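Local atomic coordinates of molybdenum ABC transporter, periplasmic molybdenum-binding protein (Vibrio cholerae, PDB entry 4RXL), a protein that binds tungstate and probably also molybdate in the periplasm, presumably for delivery to a ModB/ModC membrane importer. Residues H7-S12 and A49-D54; S13-V18 and N152-L157; G38-L43 and F56-E61; L43-E48 and E61-Y66; G71-N76 and A200-K205. All blocks are in the same frame, centred on the assembly; numbering follows the deposited sequence.

Contact 1. Residues H7-S12 and A49-D54; sequences HIYAAS and AGAPAD. With WO4 (tungstate(VI)ion), chain B.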
# COMPACT_ATOMS: atom_id res chain seq x y z
N HIS A 7 10.60 14.64 8.46
CA HIS A 7 9.60 13.65 8.83
C HIS A 7 8.83 13.17 7.61
O HIS A 7 8.18 13.94 6.94
CB HIS A 7 8.60 14.28 9.78
CG HIS A 7 9.17 14.62 11.11
ND1 HIS A 7 9.14 13.74 12.17
CD2 HIS A 7 9.76 15.74 11.57
CE1 HIS A 7 9.71 14.30 13.22
NE2 HIS A 7 10.10 15.52 12.88
N ILE A 8 8.95 11.89 7.33
CA ILE A 8 8.33 11.27 6.19
C ILE A 8 7.22 10.35 6.68
O ILE A 8 7.46 9.40 7.44
CB ILE A 8 9.35 10.46 5.38
CG1 ILE A 8 10.44 11.36 4.83
CG2 ILE A 8 8.63 9.72 4.25
CD1 ILE A 8 11.66 10.60 4.36
N TYR A 9 6.01 10.61 6.22
CA TYR A 9 4.84 9.78 6.52
C TYR A 9 4.56 8.96 5.29
O TYR A 9 4.38 9.53 4.22
CB TYR A 9 3.65 10.69 6.84
CG TYR A 9 3.56 11.16 8.27
CD1 TYR A 9 4.62 11.78 8.89
CD2 TYR A 9 2.39 10.98 9.01
CE1 TYR A 9 4.59 12.19 10.23
CE2 TYR A 9 2.31 11.41 10.32
CZ TYR A 9 3.39 12.01 10.92
OH TYR A 9 3.28 12.41 12.23
N ALA A 10 4.53 7.62 5.37
CA ALA A 10 4.37 6.79 4.18
C ALA A 10 3.47 5.60 4.43
O ALA A 10 3.58 4.93 5.46
CB ALA A 10 5.72 6.29 3.69
N ALA A 11 2.62 5.30 3.45
CA ALA A 11 1.83 4.09 3.43
C ALA A 11 2.65 2.87 3.86
O ALA A 11 3.81 2.68 3.46
CB ALA A 11 1.31 3.87 2.03
N SER A 12 2.04 2.01 4.65
CA SER A 12 2.70 0.83 5.10
C SER A 12 3.31 -0.01 3.99
O SER A 12 4.36 -0.62 4.21
CB SER A 12 1.75 -0.03 5.90
OG SER A 12 1.32 0.68 7.07
N ALA A 49 -4.63 16.99 11.20
CA ALA A 49 -4.67 17.40 12.60
C ALA A 49 -3.45 18.21 13.07
O ALA A 49 -3.49 18.83 14.14
CB ALA A 49 -4.84 16.15 13.44
N GLY A 50 -2.38 18.24 12.27
CA GLY A 50 -1.25 19.11 12.60
C GLY A 50 0.06 18.38 12.82
O GLY A 50 1.06 19.03 13.13
N ALA A 51 0.07 17.05 12.69
CA ALA A 51 1.28 16.24 12.89
C ALA A 51 2.42 16.79 12.05
O ALA A 51 2.21 17.11 10.88
CB ALA A 51 1.03 14.80 12.53
N PRO A 52 3.63 16.90 12.64
CA PRO A 52 4.75 17.40 11.83
C PRO A 52 5.12 16.37 10.78
O PRO A 52 5.36 15.18 11.07
CB PRO A 52 5.89 17.62 12.84
CG PRO A 52 5.25 17.55 14.18
CD PRO A 52 4.04 16.68 14.04
N ALA A 53 5.07 16.81 9.55
CA ALA A 53 5.28 15.93 8.44
C ALA A 53 5.80 16.82 7.35
O ALA A 53 5.24 17.88 7.10
CB ALA A 53 3.99 15.27 8.03
N ASP A 54 6.91 16.42 6.76
CA ASP A 54 7.50 17.17 5.65
C ASP A 54 7.08 16.58 4.32
O ASP A 54 6.90 17.31 3.35
CB ASP A 54 9.01 17.20 5.80
CG ASP A 54 9.45 17.95 7.07
OD1 ASP A 54 9.33 19.20 7.10
OD2 ASP A 54 9.89 17.30 8.06
W WO4 B . -1.64 0.99 2.65
O1 WO4 B . -1.78 -0.05 4.37
O2 WO4 B . -2.98 0.45 1.19
O3 WO4 B . -1.91 2.99 3.05
O4 WO4 B . 0.23 0.71 1.82
O HOH W 1 5.37 13.44 13.06

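Contact 2. Residues S13-V18 and N152-L157; sequences SMTNAV and NVRLAL. With WO4 (tungstate(VI)ion), chain B.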
# COMPACT_ATOMS: atom_id res chain seq x y z
N SER A 13 2.70 -0.08 2.81
CA SER A 13 3.26 -0.90 1.74
C SER A 13 4.62 -0.33 1.26
O SER A 13 5.34 -1.01 0.55
CB SER A 13 2.29 -1.02 0.53
OG SER A 13 1.90 0.25 0.05
N MET A 14 4.90 0.92 1.60
CA MET A 14 6.19 1.56 1.27
C MET A 14 7.32 1.34 2.29
O MET A 14 8.47 1.81 2.07
CB MET A 14 5.96 3.06 1.01
CG MET A 14 5.57 3.37 -0.44
SD MET A 14 7.01 3.40 -1.62
CE MET A 14 6.17 3.59 -3.20
N THR A 15 7.05 0.57 3.33
CA THR A 15 7.94 0.45 4.48
C THR A 15 9.36 0.09 4.02
O THR A 15 10.32 0.80 4.32
CB THR A 15 7.45 -0.59 5.48
OG1 THR A 15 6.24 -0.13 6.05
CG2 THR A 15 8.47 -0.82 6.58
N ASN A 16 9.48 -1.01 3.30
CA ASN A 16 10.79 -1.52 2.98
C ASN A 16 11.52 -0.68 1.97
O ASN A 16 12.69 -0.41 2.14
CB ASN A 16 10.77 -2.99 2.56
CG ASN A 16 10.17 -3.84 3.64
OD1 ASN A 16 8.96 -3.92 3.78
ND2 ASN A 16 11.01 -4.45 4.43
N ALA A 17 10.81 -0.23 0.95
CA ALA A 17 11.41 0.59 -0.09
C ALA A 17 11.87 1.92 0.45
O ALA A 17 12.97 2.35 0.10
CB ALA A 17 10.40 0.80 -1.24
N VAL A 18 11.07 2.55 1.31
CA VAL A 18 11.50 3.83 1.89
C VAL A 18 12.69 3.59 2.83
O VAL A 18 13.63 4.38 2.87
CB VAL A 18 10.38 4.60 2.57
CG1 VAL A 18 10.90 5.86 3.28
CG2 VAL A 18 9.36 4.97 1.51
N ASN A 152 -3.81 -1.46 8.36
CA ASN A 152 -2.97 -1.26 7.19
C ASN A 152 -2.68 -2.58 6.52
O ASN A 152 -2.97 -3.64 7.10
CB ASN A 152 -1.69 -0.48 7.55
CG ASN A 152 -0.74 -1.25 8.42
OD1 ASN A 152 -0.26 -2.33 8.03
ND2 ASN A 152 -0.39 -0.69 9.55
N VAL A 153 -2.16 -2.50 5.30
CA VAL A 153 -1.96 -3.69 4.50
C VAL A 153 -0.92 -4.63 5.10
O VAL A 153 -1.02 -5.84 4.91
CB VAL A 153 -1.65 -3.32 3.06
CG1 VAL A 153 -0.25 -2.79 2.87
CG2 VAL A 153 -1.92 -4.51 2.15
N ARG A 154 0.07 -4.13 5.84
CA ARG A 154 1.05 -5.02 6.43
C ARG A 154 0.47 -5.82 7.59
O ARG A 154 0.91 -6.94 7.84
CB ARG A 154 2.31 -4.24 6.80
CG ARG A 154 3.07 -3.73 5.57
CD ARG A 154 3.65 -4.87 4.74
NE ARG A 154 4.47 -4.45 3.59
CZ ARG A 154 5.78 -4.24 3.62
NH1 ARG A 154 6.45 -4.38 4.75
NH2 ARG A 154 6.42 -3.87 2.51
N LEU A 155 -0.53 -5.28 8.28
CA LEU A 155 -1.19 -6.04 9.33
C LEU A 155 -2.06 -7.13 8.72
O LEU A 155 -2.24 -8.18 9.31
CB LEU A 155 -2.00 -5.11 10.23
CG LEU A 155 -1.14 -4.17 11.11
CD1 LEU A 155 -2.02 -3.08 11.71
CD2 LEU A 155 -0.38 -4.89 12.21
N ALA A 156 -2.62 -6.84 7.54
CA ALA A 156 -3.34 -7.87 6.78
C ALA A 156 -2.37 -8.98 6.36
O ALA A 156 -2.66 -10.17 6.54
CB ALA A 156 -4.01 -7.26 5.56
N LEU A 157 -1.25 -8.61 5.75
CA LEU A 157 -0.19 -9.57 5.45
C LEU A 157 0.17 -10.46 6.65
O LEU A 157 0.23 -11.68 6.51
CB LEU A 157 1.05 -8.83 4.95
CG LEU A 157 2.29 -9.67 4.63
CD1 LEU A 157 2.03 -10.57 3.44
CD2 LEU A 157 3.46 -8.75 4.36
W WO4 B . -1.64 0.99 2.65
O1 WO4 B . -1.78 -0.05 4.37
O2 WO4 B . -2.98 0.45 1.19
O3 WO4 B . -1.91 2.99 3.05
O4 WO4 B . 0.23 0.71 1.82
O HOH W 2 4.96 -3.58 -0.12

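Contact 3. Residues G38-L43 and F56-E61; sequences GGSSSL and FISANE. With WO4 (tungstate(VI)ion), chain B.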
# COMPACT_ATOMS: atom_id res chain seq x y z
N GLY A 38 2.08 3.68 8.16
CA GLY A 38 0.73 3.35 8.59
C GLY A 38 -0.21 3.40 7.42
O GLY A 38 0.20 3.60 6.24
N GLY A 39 -1.48 3.16 7.66
CA GLY A 39 -2.45 3.19 6.57
C GLY A 39 -2.51 4.63 6.08
O GLY A 39 -2.45 5.59 6.87
N SER A 40 -2.65 4.79 4.76
CA SER A 40 -2.54 6.11 4.12
C SER A 40 -3.60 7.06 4.67
O SER A 40 -3.36 8.27 4.84
CB SER A 40 -2.66 6.02 2.61
OG SER A 40 -1.69 5.14 2.06
N SER A 41 -4.79 6.52 4.95
CA SER A 41 -5.91 7.31 5.50
C SER A 41 -5.61 7.84 6.89
O SER A 41 -5.80 9.03 7.18
CB SER A 41 -7.15 6.42 5.53
OG SER A 41 -6.77 5.13 6.01
N SER A 42 -5.10 6.97 7.74
CA SER A 42 -4.75 7.41 9.06
C SER A 42 -3.61 8.47 9.05
O SER A 42 -3.69 9.48 9.76
CB SER A 42 -4.36 6.21 9.88
OG SER A 42 -4.07 6.61 11.22
N LEU A 43 -2.61 8.24 8.20
CA LEU A 43 -1.50 9.19 8.09
C LEU A 43 -2.01 10.55 7.65
O LEU A 43 -1.66 11.59 8.23
CB LEU A 43 -0.45 8.67 7.13
CG LEU A 43 0.25 7.38 7.53
CD1 LEU A 43 1.15 6.90 6.39
CD2 LEU A 43 1.07 7.57 8.77
N PHE A 56 4.73 13.20 2.43
CA PHE A 56 3.70 12.15 2.54
C PHE A 56 3.64 11.29 1.29
O PHE A 56 3.51 11.79 0.21
CB PHE A 56 2.34 12.81 2.78
CG PHE A 56 1.16 11.84 2.84
CD1 PHE A 56 1.17 10.67 3.59
CD2 PHE A 56 0.00 12.13 2.15
CE1 PHE A 56 0.04 9.85 3.65
CE2 PHE A 56 -1.10 11.30 2.19
CZ PHE A 56 -1.09 10.17 2.96
N ILE A 57 3.75 9.99 1.45
CA ILE A 57 3.57 9.06 0.34
C ILE A 57 2.32 8.25 0.62
O ILE A 57 2.25 7.51 1.59
CB ILE A 57 4.78 8.10 0.19
CG1 ILE A 57 6.05 8.92 -0.12
CG2 ILE A 57 4.53 7.01 -0.87
CD1 ILE A 57 7.33 8.09 -0.07
N SER A 58 1.34 8.38 -0.24
CA SER A 58 0.08 7.63 -0.12
C SER A 58 0.04 6.44 -1.06
O SER A 58 0.68 6.45 -2.10
CB SER A 58 -1.05 8.59 -0.48
OG SER A 58 -2.31 7.97 -0.36
N ALA A 59 -0.75 5.42 -0.72
CA ALA A 59 -0.98 4.28 -1.61
C ALA A 59 -2.17 4.47 -2.55
O ALA A 59 -2.51 3.55 -3.32
CB ALA A 59 -1.10 3.02 -0.80
N ASN A 60 -2.80 5.65 -2.48
CA ASN A 60 -3.71 6.08 -3.55
C ASN A 60 -3.65 7.58 -3.82
O ASN A 60 -3.08 8.33 -3.03
CB ASN A 60 -5.15 5.61 -3.28
CG ASN A 60 -5.82 6.30 -2.12
OD1 ASN A 60 -5.34 7.29 -1.58
ND2 ASN A 60 -6.98 5.74 -1.71
N GLU A 61 -4.22 8.03 -4.92
CA GLU A 61 -4.19 9.45 -5.25
C GLU A 61 -5.08 10.25 -4.32
O GLU A 61 -4.77 11.39 -3.96
CB GLU A 61 -4.56 9.65 -6.73
CG GLU A 61 -3.44 9.11 -7.65
CD GLU A 61 -3.81 8.96 -9.11
OE1 GLU A 61 -4.93 8.49 -9.40
OE2 GLU A 61 -2.96 9.27 -9.97
W WO4 B . -1.64 0.99 2.65
O1 WO4 B . -1.78 -0.05 4.37
O2 WO4 B . -2.98 0.45 1.19
O3 WO4 B . -1.91 2.99 3.05
O4 WO4 B . 0.23 0.71 1.82

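Contact 4. Residues L43-E48 and E61-Y66; sequences LARQIE and EEWANY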
# COMPACT_ATOMS: atom_id res chain seq x y z
N LEU A 43 -2.61 8.24 8.20
CA LEU A 43 -1.50 9.19 8.09
C LEU A 43 -2.01 10.55 7.65
O LEU A 43 -1.66 11.59 8.23
CB LEU A 43 -0.45 8.67 7.13
CG LEU A 43 0.25 7.38 7.53
CD1 LEU A 43 1.15 6.90 6.39
CD2 LEU A 43 1.07 7.57 8.77
N ALA A 44 -2.82 10.57 6.60
CA ALA A 44 -3.36 11.83 6.10
C ALA A 44 -4.14 12.61 7.14
O ALA A 44 -4.05 13.84 7.22
CB ALA A 44 -4.24 11.59 4.88
N ARG A 45 -4.95 11.90 7.94
CA ARG A 45 -5.78 12.52 8.94
C ARG A 45 -4.96 13.07 10.09
O ARG A 45 -5.30 14.08 10.66
CB ARG A 45 -6.86 11.55 9.44
CG ARG A 45 -7.89 11.29 8.37
CD ARG A 45 -8.81 10.16 8.69
NE ARG A 45 -10.03 10.25 7.88
CZ ARG A 45 -10.80 9.22 7.51
NH1 ARG A 45 -10.47 7.97 7.83
NH2 ARG A 45 -11.90 9.45 6.80
N GLN A 46 -3.85 12.41 10.35
CA GLN A 46 -2.90 12.90 11.34
C GLN A 46 -2.22 14.18 10.90
O GLN A 46 -2.14 15.15 11.67
CB GLN A 46 -1.81 11.86 11.49
CG GLN A 46 -2.20 10.66 12.29
CD GLN A 46 -1.34 10.65 13.47
OE1 GLN A 46 -0.25 10.07 13.45
NE2 GLN A 46 -1.71 11.46 14.44
N ILE A 47 -1.76 14.17 9.64
CA ILE A 47 -1.23 15.40 9.03
C ILE A 47 -2.24 16.57 9.07
O ILE A 47 -1.91 17.69 9.42
CB ILE A 47 -0.76 15.13 7.60
CG1 ILE A 47 0.42 14.13 7.60
CG2 ILE A 47 -0.39 16.42 6.88
CD1 ILE A 47 0.75 13.55 6.24
N GLU A 48 -3.49 16.29 8.72
CA GLU A 48 -4.56 17.30 8.79
C GLU A 48 -4.73 17.87 10.19
O GLU A 48 -4.90 19.05 10.35
CB GLU A 48 -5.88 16.73 8.29
CG GLU A 48 -7.05 17.69 8.39
CD GLU A 48 -8.36 17.06 7.94
OE1 GLU A 48 -8.49 15.83 8.07
OE2 GLU A 48 -9.23 17.79 7.45
N GLU A 61 -4.22 8.03 -4.92
CA GLU A 61 -4.19 9.45 -5.25
C GLU A 61 -5.08 10.25 -4.32
O GLU A 61 -4.77 11.39 -3.96
CB GLU A 61 -4.56 9.65 -6.73
CG GLU A 61 -3.44 9.11 -7.65
CD GLU A 61 -3.81 8.96 -9.11
OE1 GLU A 61 -4.93 8.49 -9.40
OE2 GLU A 61 -2.96 9.27 -9.97
N GLU A 62 -6.17 9.62 -3.89
CA GLU A 62 -7.22 10.28 -3.13
C GLU A 62 -6.68 10.88 -1.83
O GLU A 62 -6.97 12.04 -1.54
CB GLU A 62 -8.38 9.30 -2.86
CG GLU A 62 -9.26 9.03 -4.10
CD GLU A 62 -8.57 8.29 -5.27
OE1 GLU A 62 -7.68 7.42 -5.02
OE2 GLU A 62 -8.96 8.57 -6.44
N TRP A 63 -5.91 10.13 -1.06
CA TRP A 63 -5.48 10.67 0.23
C TRP A 63 -4.48 11.80 0.09
O TRP A 63 -4.41 12.64 0.99
CB TRP A 63 -4.97 9.59 1.18
CG TRP A 63 -6.16 8.82 1.73
CD1 TRP A 63 -6.51 7.52 1.47
CD2 TRP A 63 -7.17 9.34 2.58
NE1 TRP A 63 -7.68 7.19 2.13
CE2 TRP A 63 -8.11 8.30 2.82
CE3 TRP A 63 -7.37 10.59 3.19
CZ2 TRP A 63 -9.20 8.47 3.62
CZ3 TRP A 63 -8.47 10.76 3.97
CH2 TRP A 63 -9.37 9.70 4.19
N ALA A 64 -3.73 11.86 -1.01
CA ALA A 64 -2.83 12.99 -1.21
C ALA A 64 -3.64 14.18 -1.66
O ALA A 64 -3.41 15.31 -1.22
CB ALA A 64 -1.74 12.64 -2.20
N ASN A 65 -4.64 13.95 -2.52
CA ASN A 65 -5.52 15.03 -2.96
C ASN A 65 -6.41 15.60 -1.83
O ASN A 65 -6.77 16.78 -1.84
CB ASN A 65 -6.37 14.59 -4.14
CG ASN A 65 -7.12 15.74 -4.78
OD1 ASN A 65 -6.53 16.66 -5.34
ND2 ASN A 65 -8.44 15.68 -4.69
N TYR A 66 -6.71 14.76 -0.84
CA TYR A 66 -7.37 15.19 0.39
C TYR A 66 -6.60 16.34 1.05
O TYR A 66 -7.19 17.37 1.42
CB TYR A 66 -7.44 14.00 1.33
CG TYR A 66 -8.10 14.25 2.65
CD1 TYR A 66 -9.48 14.15 2.77
CD2 TYR A 66 -7.36 14.54 3.79
CE1 TYR A 66 -10.11 14.37 3.98
CE2 TYR A 66 -7.98 14.74 5.02
CZ TYR A 66 -9.35 14.66 5.10
OH TYR A 66 -9.99 14.91 6.29
O HOH W 3 -11.27 12.90 7.92

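Contact 5. Residues G71-N76 and A200-K205; sequences GLVKPN and AQLNDK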
# COMPACT_ATOMS: atom_id res chain seq x y z
N GLY A 71 -5.81 22.42 1.69
CA GLY A 71 -4.91 23.57 1.63
C GLY A 71 -3.56 23.34 2.27
O GLY A 71 -2.81 24.29 2.45
N LEU A 72 -3.23 22.10 2.62
CA LEU A 72 -1.97 21.76 3.27
C LEU A 72 -0.85 21.37 2.32
O LEU A 72 0.30 21.31 2.73
CB LEU A 72 -2.19 20.59 4.24
CG LEU A 72 -3.27 20.87 5.28
CD1 LEU A 72 -3.72 19.60 5.98
CD2 LEU A 72 -2.80 21.94 6.27
N VAL A 73 -1.19 21.06 1.07
CA VAL A 73 -0.22 20.78 0.01
C VAL A 73 -0.66 21.58 -1.20
O VAL A 73 -1.83 21.57 -1.52
CB VAL A 73 -0.23 19.29 -0.36
CG1 VAL A 73 0.77 19.02 -1.48
CG2 VAL A 73 0.07 18.44 0.86
N LYS A 74 0.25 22.26 -1.88
CA LYS A 74 -0.09 22.94 -3.13
C LYS A 74 -0.21 21.91 -4.25
O LYS A 74 0.50 20.92 -4.25
CB LYS A 74 0.94 24.02 -3.47
CG LYS A 74 1.09 25.05 -2.36
CD LYS A 74 2.32 25.92 -2.51
CE LYS A 74 2.39 26.92 -1.37
NZ LYS A 74 3.58 27.80 -1.42
N PRO A 75 -1.13 22.11 -5.22
CA PRO A 75 -1.42 21.06 -6.20
C PRO A 75 -0.20 20.65 -7.04
O PRO A 75 -0.10 19.50 -7.45
CB PRO A 75 -2.51 21.69 -7.08
CG PRO A 75 -3.06 22.83 -6.28
CD PRO A 75 -1.88 23.35 -5.51
N ASN A 76 0.72 21.59 -7.30
CA ASN A 76 1.95 21.25 -8.03
C ASN A 76 3.10 20.69 -7.20
O ASN A 76 4.21 20.50 -7.71
CB ASN A 76 2.44 22.47 -8.83
CG ASN A 76 2.97 23.61 -7.96
OD1 ASN A 76 2.82 23.60 -6.74
ND2 ASN A 76 3.59 24.61 -8.59
N ALA A 200 3.73 13.72 -1.79
CA ALA A 200 3.32 15.10 -1.52
C ALA A 200 4.38 15.82 -0.70
O ALA A 200 4.84 15.31 0.33
CB ALA A 200 1.99 15.10 -0.80
N GLN A 201 4.75 17.02 -1.12
CA GLN A 201 5.72 17.80 -0.40
C GLN A 201 4.91 18.83 0.41
O GLN A 201 4.23 19.68 -0.19
CB GLN A 201 6.66 18.48 -1.41
CG GLN A 201 7.88 19.13 -0.79
CD GLN A 201 8.71 19.89 -1.82
OE1 GLN A 201 8.90 19.41 -2.94
NE2 GLN A 201 9.20 21.08 -1.45
N LEU A 202 4.98 18.79 1.73
CA LEU A 202 4.09 19.58 2.58
C LEU A 202 4.63 20.97 2.95
O LEU A 202 3.94 21.77 3.59
CB LEU A 202 3.75 18.77 3.84
CG LEU A 202 2.83 17.57 3.55
CD1 LEU A 202 3.33 16.32 4.23
CD2 LEU A 202 1.42 17.90 4.01
N ASN A 203 5.84 21.29 2.53
CA ASN A 203 6.41 22.60 2.75
C ASN A 203 7.53 22.85 1.74
O ASN A 203 7.84 21.95 0.94
CB ASN A 203 6.90 22.77 4.20
CG ASN A 203 7.93 21.73 4.61
OD1 ASN A 203 8.97 21.58 3.96
ND2 ASN A 203 7.65 21.01 5.69
N ASP A 204 8.11 24.04 1.79
CA ASP A 204 9.08 24.49 0.81
C ASP A 204 10.52 24.41 1.32
O ASP A 204 11.42 25.05 0.76
CB ASP A 204 8.74 25.94 0.39
CG ASP A 204 8.92 26.95 1.52
OD1 ASP A 204 9.16 26.54 2.68
OD2 ASP A 204 8.83 28.17 1.25
N LYS A 205 10.76 23.67 2.39
CA LYS A 205 12.11 23.55 2.93
C LYS A 205 13.02 22.99 1.86
O LYS A 205 12.61 22.10 1.10
CB LYS A 205 12.13 22.63 4.14
CG LYS A 205 11.44 23.16 5.38
CD LYS A 205 11.38 22.07 6.44
CE LYS A 205 10.88 22.57 7.77
NZ LYS A 205 10.70 21.41 8.69
O HOH W 4 3.18 22.19 -0.32

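Contact 1. Residues H7-S12 and A49-D54
His7 and Ala53 bring the two backbones closest, CA to CA 4.9 Å, where the loop after helix 40-49 runs in beside strand 6-11. This loop completes a beta-alpha-beta crossover: the chain leaves strand 33-38, passes through helix 40-49 and re-enters the sheet as strand 55-57 on the other flank of the parallel strand 6-11. Gly50, with positive phi in a Schellman motif, ends the helix and starts the return. Asp54 then holds the strand by two bonds. His7 N donates to the anti lone pair of Asp54 OD2 at 2.8 Å and 167°, and Asp54 N donates to His7 O at the same 2.8 Å. Both carboxylate oxygens are engaged, since OD1 takes Lys205 NZ in a salt bridge and Asn203 ND2 in a hydrogen bond, which should fix the rotation of the group. The His7 ring has Pro52 CB over one face. Tyr9 reaches farther along the loop: with CG beside the backbone N (chi1 -85°), its ring is laid along the loop so that Ala53 CB comes over its face, 4.0 Å from the centroid of Tyr9, a CH-pi contact. At the other end of the strand Ala11 borders the tungstate. The phenol is secured through water 1, which lies in the Tyr9 ring plane, 2.5 Å from Tyr9 OH, and donates to Pro52 O at 2.6 Å.

Contact 2. Residues S13-V18 and N152-L157
Ser13 CB and Val153 CG1 meet at 3.9 Å beside the tungstate, and both residues bind it. Ser13 supplies two donors to one oxygen: its N lies 2.8 Å from O4 of the tungstate, and its OG a very short 2.5 Å from the same O4. The hydroxyl can join the amide there because it stands between backbone N and carbonyl carbon (chi1 55°); it is also hydrogen-bonded to Tyr197 OH. Val153 N gives a nearly straight bond, 2.6 Å and 168°, to tungstate O1. The anion thus lies between the start of helix 15-28 and that of helix 153-161, in the cleft between two lobes, as in other periplasmic solute-binding proteins; helix N-termini would favour a negative charge at this place. Behind Val153, Asn152 is the N-cap: its OD1 accepts from Leu155 N at 3.0 Å and weakly from Arg154 N, while Val153 N, the first helical amide, is bonded to the ligand instead. Farther out, Arg154 spans the cleft and grips Asn16 end-on, both nitrogens meeting one atom, with NH1 2.7 Å and NH2 2.8 Å from Asn16 OD1. That oxygen lies in the guanidinium plane, and the amide is turned 27° from it. Arg154 NE forms a salt bridge with Asp174, a second hold that probably positions the guanidinium, while water 2 accepts from Arg154 NH2 and donates to Ser13 O.

Contact 3. Residues G38-L43 and F56-E61
Ser40 reaches from the first turn of helix 40-49 to Ser58 and Ala59. Its CB lies 3.6 Å from Ser58 OG and is also near O3 of the tungstate. Beyond it, OG stands beside the backbone N of its own residue (chi1 -56°), which lets both donors converge on that ligand oxygen: Ser40 N is 2.6 Å from O3 of the tungstate, and Ser40 OG a very short 2.4 Å from the same O3. Having donated to the anion, the hydroxyl accepts from Ala59 N at 2.9 Å and 165°, a bond that should hold its orientation; Ala59 also lines the pocket. This loop is itself braced, Ser58 OG donating to a lone pair of Asn60 O at 2.8 Å. Phe56 meets Ser40 O at the ring edge, with CZ 3.5 Å from that oxygen; one turn on, Leu43 CB packs on Phe56 CE1 at 3.7 Å. Gly39 is the N-cap of helix 40-49, and the bond from Ser40 N shows that the helix start faces the anion. Around the contact, strand 6-11 presents Ala11 to Ser40 and Tyr9 to Leu43 and Phe56, strand 195-201 pairs with Phe56 through Ala200, and Pro125 of helix 125-137 touches Ser40 and Ala59.

Contact 4. Residues L43-E48 and E61-Y66
The Tyr66 ring meets Glu48 OE1 at its edge, in the ring plane, while one of its faces is covered by Trp63 CZ3 of its own helix, 3.6 Å above the plane and over the centre. The Glu48 carboxylate is turned at about a right angle to that ring. The indole in turn points an edge at Arg45: Trp63 CH2 lies 3.5 Å above one face of the guanidinium, offset toward its rim, with the planes 68° apart. In the interior, Ala44 CB touches Trp63 CE3 at 3.7 Å; Ala44 and Trp63 are also the residues whose CA atoms are nearest. Helices 40-49 and 61-69 run side by side here, their short segments 3° from parallel and 9.8 Å between axes; both follow strands of the same sheet. Trp63 NE1 is bound to Ala123 O, a bond that should limit the rotation of the indole. Glu48 extends fully, CG anti to its backbone N (chi1 177°), to bring OE1 to the phenol. Tyr66 OH donates to the syn side of Glu48 OE1 at only 2.5 Å and accepts from water 3, which also takes a bond from Arg45 NE. With the phenol as donor, Glu48 is probably ionised, and the water-linked arginine may stabilise its charge.

Contact 5. Residues G71-N76 and A200-K205
The loop between helix 61-69 and strand 78-91 packs, through Val73, on the end of strand 195-201 and the turn that follows it. Val73 and Leu202 come nearest, 5.2 Å from CA to CA. The isopropyl group of Val73 lies over this end of the strand, with both branches 4.2 Å from Ala200 CB. CG1 of Val73, anti to the backbone N (chi1 179°), is also 3.8 Å from Gln201 O. CG2, on the other branch, meets the end of the leucine: Val73 CG2 and Leu202 CD2 are 3.5 Å apart, tighter than usual van der Waals contact. Leu202 has its second torsion at 133°, away from the staggered values, consistent with some strain there. The same methyl, Leu202 CD2, lies 3.8 Å from Leu72 O. The backbones are joined indirectly by water 4, which donates to Gln201 O at 2.7 Å and takes a weak bond from Lys74 N. Beyond Leu202 the chain is held in shape by its own side chains. Gln201 NE2 donates to Asn203 O at 2.9 Å and 153°, and Lys205 N donates to Asn203 OD1 at 3.2 Å, an Asx turn that leads to Lys205, the N-cap of helix 206-215. Asn203 OD1 is also hydrogen-bonded to Ser208 OG of that helix. Between the two segments, then, the contact is largely van der Waals in character, with Val73 against Leu202 and Ala200, and polar backbone atoms are linked only through water.

How the contacts relate
Contacts 1, 3, 4 and 5 lie in one lobe, around the sheet that includes strands 6-11, 55-57 and 195-201; contact 2 joins it across the cleft to helix 153-161. Contacts 3 and 4 are closest, their centres 6 Å apart, sharing Leu43 and helix 40-49. The centres of contacts 1 and 3 are 9 Å apart, and both reach the sheet through the neighbouring strands 6-11 and 55-57. Contact 5, its centre about 24 Å from that of contact 2, is the outermost. Along the chain, contacts 3 and 4 are nested within the long loop that contact 2 closes. Contacts 1, 2 and 3 all touch tungstate, so residues far apart in sequence are gathered at one anion.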